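Local coordinates for gamma-glutamyltranspeptidase (Klebsiella pneumoniae subsp. pneumoniae, PDB 5HFT), which catalyses the conversion of oxamate to oxalate in the uric acid degradation pathway, as a member of the gamma-glutamyltransferase family, at residues Gln91-Leu94 with Phe95-Ile99. Residues are numbered along the deposited sequence; the frame is centred on the assembly and turned at random.
Sequences QAAL and FTRYI
The carbonyl oxygen of Ala-92 accepts a hydrogen bond from the backbone N of Thr-96 at 2.8 Å, with an N-H...O angle of 169°. One residue on, Arg-97 N donates to Ala-93 O in much the same way, also at 2.8 Å. Phe-95 N to Gln-91 O and Tyr-98 N to Leu-94 O, both 2.9 Å, complete the set. These four i to i+4 bonds wind the two segments into one continuous helix, which widens to a pi-type turn over 95-99.

Side chains a turn apart meet along its sides. Leu-94 and Tyr-98 run side by side in the same direction, and CD1 of Leu-94 rests against CB of Tyr-98 at 3.8 Å. With CG of Tyr-98 anti to its backbone N (chi1 180°), the ring is turned away from Leu-94, and the tyrosine side chain also touches Met-77 of strand 76-82 and Leu-105 and Ser-108 of helix 105-110, while Leu-94 touches Tyr-79. On another side, the aliphatic part of Arg-97 runs back alongside the Ala-93 carbonyl, its CD 3.6 Å from Ala-93 O. A bend at chi2 (144°) then brings NH1 back to 3.6 Å from CB of Ala-93, the guanidinium meeting the methyl obliquely. NH2 of the same arginine is hydrogen-bonded to Pro-112 O, tying this face to the loop after helix 105-110.

Phe-95 leaves the helix in a different direction and packs edge-to-face against a ring of a neighbouring chain. Helix 88-101 thus lies between strand 76-82, helix 105-110 and the partner chain, an alpha-on-beta layer consistent with the Ntn-hydrolase fold of gamma-glutamyltranspeptidases.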
# COMPACT_ATOMS: atom_id res chain seq x y z
N GLN C 91 4.30 -14.14 -2.64
CA GLN C 91 5.40 -13.65 -3.46
C GLN C 91 6.24 -14.81 -4.00
O GLN C 91 6.72 -14.75 -5.15
CB GLN C 91 6.29 -12.68 -2.69
CG GLN C 91 7.45 -12.21 -3.57
CD GLN C 91 8.43 -11.28 -2.89
OE1 GLN C 91 8.89 -11.54 -1.77
NE2 GLN C 91 8.74 -10.18 -3.56
N ALA C 92 6.42 -15.87 -3.21
CA ALA C 92 7.12 -17.04 -3.71
C ALA C 92 6.41 -17.59 -4.93
O ALA C 92 7.02 -17.79 -5.99
CB ALA C 92 7.24 -18.10 -2.62
N ALA C 93 5.10 -17.79 -4.81
CA ALA C 93 4.29 -18.32 -5.90
C ALA C 93 4.44 -17.49 -7.16
O ALA C 93 4.76 -18.01 -8.23
CB ALA C 93 2.83 -18.39 -5.46
N LEU C 94 4.17 -16.18 -7.06
CA LEU C 94 4.18 -15.37 -8.27
C LEU C 94 5.57 -15.30 -8.88
O LEU C 94 5.72 -15.36 -10.11
CB LEU C 94 3.62 -13.97 -7.98
CG LEU C 94 3.83 -12.91 -9.07
CD1 LEU C 94 3.39 -13.39 -10.45
CD2 LEU C 94 3.10 -11.64 -8.68
N PHE C 95 6.61 -15.23 -8.05
CA PHE C 95 7.98 -15.23 -8.55
C PHE C 95 8.30 -16.54 -9.25
O PHE C 95 8.82 -16.56 -10.37
CB PHE C 95 8.96 -14.98 -7.41
CG PHE C 95 10.40 -15.26 -7.77
CD1 PHE C 95 11.16 -14.31 -8.42
CD2 PHE C 95 10.98 -16.48 -7.44
CE1 PHE C 95 12.47 -14.57 -8.74
CE2 PHE C 95 12.28 -16.74 -7.76
CZ PHE C 95 13.03 -15.78 -8.41
N THR C 96 8.04 -17.66 -8.57
CA THR C 96 8.42 -18.94 -9.14
C THR C 96 7.57 -19.27 -10.37
O THR C 96 8.09 -19.78 -11.36
CB THR C 96 8.35 -20.04 -8.07
OG1 THR C 96 8.85 -21.27 -8.62
CG2 THR C 96 6.96 -20.27 -7.60
N ARG C 97 6.27 -18.96 -10.34
CA ARG C 97 5.42 -19.23 -11.50
C ARG C 97 5.80 -18.34 -12.68
O ARG C 97 6.12 -18.84 -13.76
CB ARG C 97 3.95 -19.03 -11.14
CG ARG C 97 3.24 -20.32 -10.80
CD ARG C 97 2.24 -20.06 -9.71
NE ARG C 97 1.52 -21.25 -9.30
CZ ARG C 97 0.67 -21.28 -8.28
NH1 ARG C 97 0.46 -20.17 -7.57
NH2 ARG C 97 0.05 -22.40 -7.96
N TYR C 98 5.74 -17.02 -12.50
CA TYR C 98 5.97 -16.13 -13.64
C TYR C 98 7.43 -16.16 -14.07
O TYR C 98 7.74 -16.50 -15.22
CB TYR C 98 5.52 -14.71 -13.32
CG TYR C 98 5.75 -13.77 -14.48
CD1 TYR C 98 5.08 -13.93 -15.69
CD2 TYR C 98 6.64 -12.72 -14.37
CE1 TYR C 98 5.30 -13.08 -16.76
CE2 TYR C 98 6.87 -11.87 -15.44
CZ TYR C 98 6.20 -12.04 -16.63
OH TYR C 98 6.45 -11.16 -17.67
N ILE C 99 8.33 -15.79 -13.17
CA ILE C 99 9.74 -15.63 -13.52
C ILE C 99 10.39 -16.99 -13.79
O ILE C 99 11.05 -17.19 -14.82
CB ILE C 99 10.47 -14.82 -12.43
CG1 ILE C 99 9.75 -13.48 -12.25
CG2 ILE C 99 11.91 -14.61 -12.80
CD1 ILE C 99 10.52 -12.45 -11.48